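Long-range contact in P-granule scaffold (Caenorhabditis japonica, PDB 5W4A), which probably helps scaffold germ-line P granules, the RNA-protein assemblies whose formation is linked to mRNA repression: residues P55-S67 / S77-E91. Sequence-based numbering, arbitrary orientation. Where two conformers were deposited one is given.
Sequences PSVDDIVQILFPS and SMDTLLALGPDFLTE
The ring of Phe65 lies across the start of 77-91, one face over Ser77 CB, a CH-pi contact with the carbon 3.7 Å from the ring centroid. Its far end meets a second side chain, CZ standing 3.6 Å from Leu81 CD1. One residue earlier, Leu64 fits as a knob into the hole formed by Ser77, Thr80, Leu81 and Leu84; its CD1 reaches Leu81 CD2 at 3.9 Å. A chi1 of -77° swings Ser77 OG toward the end of helix 57-64, where it donates to Leu64 O over 2.7 Å, tilted 32° from the carbonyl plane, and so ties down that carbonyl. At the other end, Phe88 turns back over Leu84 CD1, which lies 3.9 Å above the centre of one ring face, while Phe88 CZ touches Val57 CG2 (3.9 Å) and Ile60 CD1 (4.0 Å). Val61 CG1 rests against the carboxylate of Glu91, whose OE2 forms a salt bridge with Arg95; Arg95 also makes a cation-pi contact with Phe65. An alanine in place of Phe65 would probably strip Ser77 CB of the ring face over it, open a gap beside Leu81 CD1 and deprive Arg95 of its pi partner. Helix 57-64 and the 77-84 part of helix 71-84 thus run roughly antiparallel (153°) through a largely apolar, buried interface, its single cross-segment hydrogen bond fixing one end.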
loop_
_atom_site.group_PDB
_atom_site.type_symbol
_atom_site.label_atom_id
_atom_site.label_comp_id
_atom_site.label_asym_id
_atom_site.label_seq_id
_atom_site.Cartn_x
_atom_site.Cartn_y
_atom_site.Cartn_z
ATOM N N PRO C 55 5.534 13.074 -26.394
ATOM C CA PRO C 55 4.304 13.796 -26.746
ATOM C C PRO C 55 4.309 15.197 -26.153
ATOM O O PRO C 55 4.956 15.472 -25.142
ATOM C CB PRO C 55 3.192 12.941 -26.131
ATOM C CG PRO C 55 3.890 12.173 -25.037
ATOM C CD PRO C 55 5.269 11.927 -25.507
ATOM N N SER C 56 3.551 16.082 -26.794
ATOM C CA SER C 56 3.313 17.411 -26.255
ATOM C C SER C 56 2.236 17.366 -25.173
ATOM O O SER C 56 1.520 16.376 -25.016
ATOM C CB SER C 56 2.878 18.364 -27.363
ATOM O OG SER C 56 1.618 17.966 -27.881
ATOM N N VAL C 57 2.140 18.459 -24.407
ATOM C CA VAL C 57 1.016 18.642 -23.490
ATOM C C VAL C 57 -0.297 18.475 -24.244
ATOM O O VAL C 57 -1.201 17.758 -23.804
ATOM C CB VAL C 57 1.108 20.015 -22.789
ATOM C CG1 VAL C 57 -0.190 20.380 -22.104
ATOM C CG2 VAL C 57 2.191 20.012 -21.752
ATOM N N ASP C 58 -0.415 19.120 -25.405
ATOM C CA ASP C 58 -1.651 19.018 -26.176
ATOM C C ASP C 58 -1.952 17.571 -26.561
ATOM O O ASP C 58 -3.101 17.118 -26.450
ATOM C CB ASP C 58 -1.573 19.900 -27.427
ATOM C CG ASP C 58 -2.714 19.623 -28.411
ATOM O OD1 ASP C 58 -3.861 20.027 -28.126
ATOM O OD2 ASP C 58 -2.466 18.989 -29.463
ATOM N N ASP C 59 -0.934 16.827 -27.025
ATOM C CA ASP C 59 -1.126 15.419 -27.378
ATOM C C ASP C 59 -1.732 14.639 -26.218
ATOM O O ASP C 59 -2.610 13.795 -26.409
ATOM C CB ASP C 59 0.205 14.754 -27.747
ATOM C CG ASP C 59 0.815 15.288 -29.043
ATOM O OD1 ASP C 59 0.058 15.739 -29.929
ATOM O OD2 ASP C 59 2.059 15.209 -29.168
ATOM N N ILE C 60 -1.228 14.887 -25.017
ATOM C CA ILE C 60 -1.700 14.194 -23.831
ATOM C C ILE C 60 -3.120 14.629 -23.487
ATOM O O ILE C 60 -4.000 13.797 -23.231
ATOM C CB ILE C 60 -0.721 14.466 -22.679
ATOM C CG1 ILE C 60 0.618 13.792 -22.972
ATOM C CG2 ILE C 60 -1.300 13.989 -21.359
ATOM C CD1 ILE C 60 1.730 14.208 -21.971
ATOM N N VAL C 61 -3.372 15.945 -23.492
ATOM C CA VAL C 61 -4.700 16.447 -23.147
ATOM C C VAL C 61 -5.743 15.888 -24.110
ATOM O O VAL C 61 -6.875 15.578 -23.712
ATOM C CB VAL C 61 -4.694 17.991 -23.126
ATOM C CG1 VAL C 61 -6.112 18.558 -22.889
ATOM C CG2 VAL C 61 -3.748 18.499 -22.046
ATOM N N GLN C 62 -5.380 15.739 -25.394
ATOM C CA GLN C 62 -6.324 15.246 -26.391
ATOM C C GLN C 62 -6.754 13.816 -26.109
ATOM O O GLN C 62 -7.918 13.452 -26.343
ATOM C CB GLN C 62 -5.714 15.339 -27.793
ATOM C CG GLN C 62 -5.640 16.749 -28.346
ATOM C CD GLN C 62 -7.005 17.386 -28.455
ATOM O OE1 GLN C 62 -7.960 16.755 -28.916
ATOM N NE2 GLN C 62 -7.116 18.627 -27.995
ATOM N N ILE C 63 -5.817 12.971 -25.655
ATOM C CA ILE C 63 -6.154 11.603 -25.294
ATOM C C ILE C 63 -6.984 11.579 -24.014
ATOM O O ILE C 63 -7.902 10.762 -23.870
ATOM C CB ILE C 63 -4.862 10.768 -25.157
ATOM C CG1 ILE C 63 -4.334 10.352 -26.537
ATOM C CG2 ILE C 63 -5.071 9.519 -24.271
ATOM C CD1 ILE C 63 -5.213 9.329 -27.296
ATOM N N LEU C 64 -6.662 12.453 -23.058
ATOM C CA LEU C 64 -7.378 12.484 -21.781
ATOM C C LEU C 64 -8.795 13.019 -21.934
ATOM O O LEU C 64 -9.713 12.577 -21.226
ATOM C CB LEU C 64 -6.608 13.342 -20.779
ATOM C CG LEU C 64 -5.293 12.767 -20.249
ATOM C CD1 LEU C 64 -4.725 13.728 -19.251
ATOM C CD2 LEU C 64 -5.487 11.367 -19.623
ATOM N N PHE C 65 -8.998 13.978 -22.829
ATOM C CA PHE C 65 -10.291 14.646 -22.975
ATOM C C PHE C 65 -10.761 14.592 -24.426
ATOM O O PHE C 65 -10.828 15.623 -25.105
ATOM C CB PHE C 65 -10.200 16.096 -22.496
ATOM C CG PHE C 65 -9.804 16.247 -21.044
ATOM C CD1 PHE C 65 -10.764 16.253 -20.040
ATOM C CD2 PHE C 65 -8.472 16.403 -20.677
ATOM C CE1 PHE C 65 -10.404 16.400 -18.713
ATOM C CE2 PHE C 65 -8.107 16.558 -19.357
ATOM C CZ PHE C 65 -9.078 16.558 -18.362
ATOM N N PRO C 66 -11.121 13.410 -24.921
ATOM C CA PRO C 66 -11.643 13.318 -26.293
ATOM C C PRO C 66 -13.005 13.987 -26.428
ATOM O O PRO C 66 -13.712 14.235 -25.451
ATOM C CB PRO C 66 -11.734 11.810 -26.531
ATOM C CG PRO C 66 -11.873 11.212 -25.182
ATOM C CD PRO C 66 -11.080 12.092 -24.263
ATOM N N SER C 67 -13.372 14.299 -27.670
ATOM C CA SER C 67 -14.674 14.917 -27.900
ATOM C C SER C 67 -15.780 14.009 -27.389
ATOM O O SER C 67 -15.720 12.780 -27.529
ATOM C CB SER C 67 -14.887 15.207 -29.385
ATOM O OG SER C 67 -16.200 15.706 -29.608
ATOM N N SER C 77 -10.009 12.245 -15.775
ATOM C CA SER C 77 -8.856 12.828 -16.445
ATOM C C SER C 77 -8.329 14.048 -15.708
ATOM O O SER C 77 -7.136 14.331 -15.781
ATOM C CB SER C 77 -9.225 13.158 -17.885
ATOM O OG SER C 77 -9.234 11.960 -18.644
HETATM N N MSE C 78 -9.169 14.742 -14.955
HETATM C CA MSE C 78 -8.683 15.818 -14.086
HETATM C C MSE C 78 -7.795 15.293 -12.949
HETATM O O MSE C 78 -6.832 15.962 -12.548
HETATM C CB MSE C 78 -9.845 16.597 -13.521
HETATM C CG MSE C 78 -10.464 17.474 -14.604
HETATM SE SE MSE C 78 -12.105 18.334 -14.043
HETATM C CE MSE C 78 -11.327 19.594 -12.789
ATOM N N ASP C 79 -8.123 14.117 -12.393
ATOM C CA ASP C 79 -7.196 13.436 -11.490
ATOM C C ASP C 79 -5.844 13.260 -12.166
ATOM O O ASP C 79 -4.800 13.526 -11.568
ATOM C CB ASP C 79 -7.702 12.051 -11.064
ATOM C CG ASP C 79 -8.740 12.062 -9.963
ATOM O OD1 ASP C 79 -9.065 13.104 -9.350
ATOM O OD2 ASP C 79 -9.243 10.955 -9.661
ATOM N N THR C 80 -5.848 12.792 -13.410
ATOM C CA THR C 80 -4.594 12.589 -14.137
ATOM C C THR C 80 -3.841 13.908 -14.295
ATOM O O THR C 80 -2.628 13.951 -14.098
ATOM C CB THR C 80 -4.876 11.940 -15.488
ATOM O OG1 THR C 80 -5.727 10.810 -15.219
ATOM C CG2 THR C 80 -3.578 11.482 -16.170
ATOM N N LEU C 81 -4.549 14.994 -14.608
ATOM C CA LEU C 81 -3.893 16.295 -14.724
ATOM C C LEU C 81 -3.199 16.685 -13.413
ATOM O O LEU C 81 -2.052 17.163 -13.410
ATOM C CB LEU C 81 -4.902 17.363 -15.122
ATOM C CG LEU C 81 -5.557 17.290 -16.498
ATOM C CD1 LEU C 81 -6.537 18.454 -16.620
ATOM C CD2 LEU C 81 -4.556 17.325 -17.633
ATOM N N LEU C 82 -3.865 16.488 -12.277
ATOM C CA LEU C 82 -3.232 16.816 -11.002
ATOM C C LEU C 82 -1.979 15.987 -10.770
ATOM O O LEU C 82 -0.972 16.495 -10.268
ATOM C CB LEU C 82 -4.193 16.601 -9.846
ATOM C CG LEU C 82 -5.380 17.554 -9.791
ATOM C CD1 LEU C 82 -6.239 17.223 -8.594
ATOM C CD2 LEU C 82 -4.871 19.003 -9.701
ATOM N N ALA C 83 -2.035 14.701 -11.086
ATOM C CA ALA C 83 -0.884 13.833 -10.871
ATOM C C ALA C 83 0.266 14.207 -11.794
ATOM O O ALA C 83 1.424 13.955 -11.463
ATOM C CB ALA C 83 -1.290 12.376 -11.084
ATOM N N LEU C 84 -0.034 14.786 -12.953
ATOM C CA LEU C 84 0.973 15.158 -13.940
ATOM C C LEU C 84 1.688 16.462 -13.618
ATOM O O LEU C 84 2.668 16.785 -14.294
ATOM C CB LEU C 84 0.337 15.269 -15.333
ATOM C CG LEU C 84 -0.028 13.938 -16.000
ATOM C CD1 LEU C 84 -0.843 14.159 -17.286
ATOM C CD2 LEU C 84 1.202 13.085 -16.296
ATOM N N GLY C 85 1.197 17.241 -12.661
ATOM C CA GLY C 85 1.977 18.332 -12.102
ATOM C C GLY C 85 1.737 19.695 -12.734
ATOM O O GLY C 85 0.733 19.932 -13.407
ATOM N N PRO C 86 2.683 20.627 -12.542
ATOM C CA PRO C 86 2.382 22.040 -12.828
ATOM C C PRO C 86 2.096 22.361 -14.289
ATOM O O PRO C 86 1.354 23.310 -14.556
ATOM C CB PRO C 86 3.644 22.765 -12.336
ATOM C CG PRO C 86 4.717 21.731 -12.378
ATOM C CD PRO C 86 4.047 20.444 -12.024
ATOM N N ASP C 87 2.653 21.616 -15.248
ATOM C CA ASP C 87 2.373 21.904 -16.654
ATOM C C ASP C 87 0.925 21.620 -17.045
ATOM O O ASP C 87 0.534 21.935 -18.173
ATOM C CB ASP C 87 3.292 21.092 -17.573
ATOM C CG ASP C 87 4.729 21.569 -17.528
ATOM O OD1 ASP C 87 4.960 22.717 -17.103
ATOM O OD2 ASP C 87 5.619 20.794 -17.929
ATOM N N PHE C 88 0.140 21.014 -16.154
ATOM C CA PHE C 88 -1.232 20.649 -16.448
ATOM C C PHE C 88 -2.237 21.324 -15.523
ATOM O O PHE C 88 -3.444 21.107 -15.679
ATOM C CB PHE C 88 -1.371 19.118 -16.389
ATOM C CG PHE C 88 -0.520 18.412 -17.421
ATOM C CD1 PHE C 88 0.808 18.108 -17.153
ATOM C CD2 PHE C 88 -1.038 18.075 -18.659
ATOM C CE1 PHE C 88 1.594 17.476 -18.090
ATOM C CE2 PHE C 88 -0.258 17.435 -19.607
ATOM C CZ PHE C 88 1.070 17.137 -19.323
ATOM N N LEU C 89 -1.782 22.181 -14.611
ATOM C CA LEU C 89 -2.680 22.759 -13.615
ATOM C C LEU C 89 -3.570 23.845 -14.196
ATOM O O LEU C 89 -4.699 24.042 -13.723
ATOM C CB LEU C 89 -1.867 23.311 -12.446
ATOM C CG LEU C 89 -2.640 23.831 -11.239
ATOM C CD1 LEU C 89 -3.445 22.740 -10.527
ATOM C CD2 LEU C 89 -1.654 24.456 -10.261
ATOM N N THR C 90 -3.097 24.571 -15.205
ATOM C CA THR C 90 -3.972 25.533 -15.857
ATOM C C THR C 90 -5.095 24.818 -16.592
ATOM O O THR C 90 -6.256 25.247 -16.525
ATOM C CB THR C 90 -3.162 26.421 -16.797
ATOM O OG1 THR C 90 -2.227 27.174 -16.015
ATOM C CG2 THR C 90 -4.065 27.374 -17.551
ATOM N N GLU C 91 -4.780 23.695 -17.256
ATOM C CA GLU C 91 -5.822 22.904 -17.903
ATOM C C GLU C 91 -6.810 22.366 -16.875
ATOM O O GLU C 91 -8.019 22.362 -17.122
ATOM C CB GLU C 91 -5.206 21.754 -18.713
ATOM C CG GLU C 91 -6.212 20.920 -19.506
ATOM C CD GLU C 91 -6.751 21.624 -20.746
ATOM O OE1 GLU C 91 -6.014 22.431 -21.350
ATOM O OE2 GLU C 91 -7.900 21.344 -21.135
#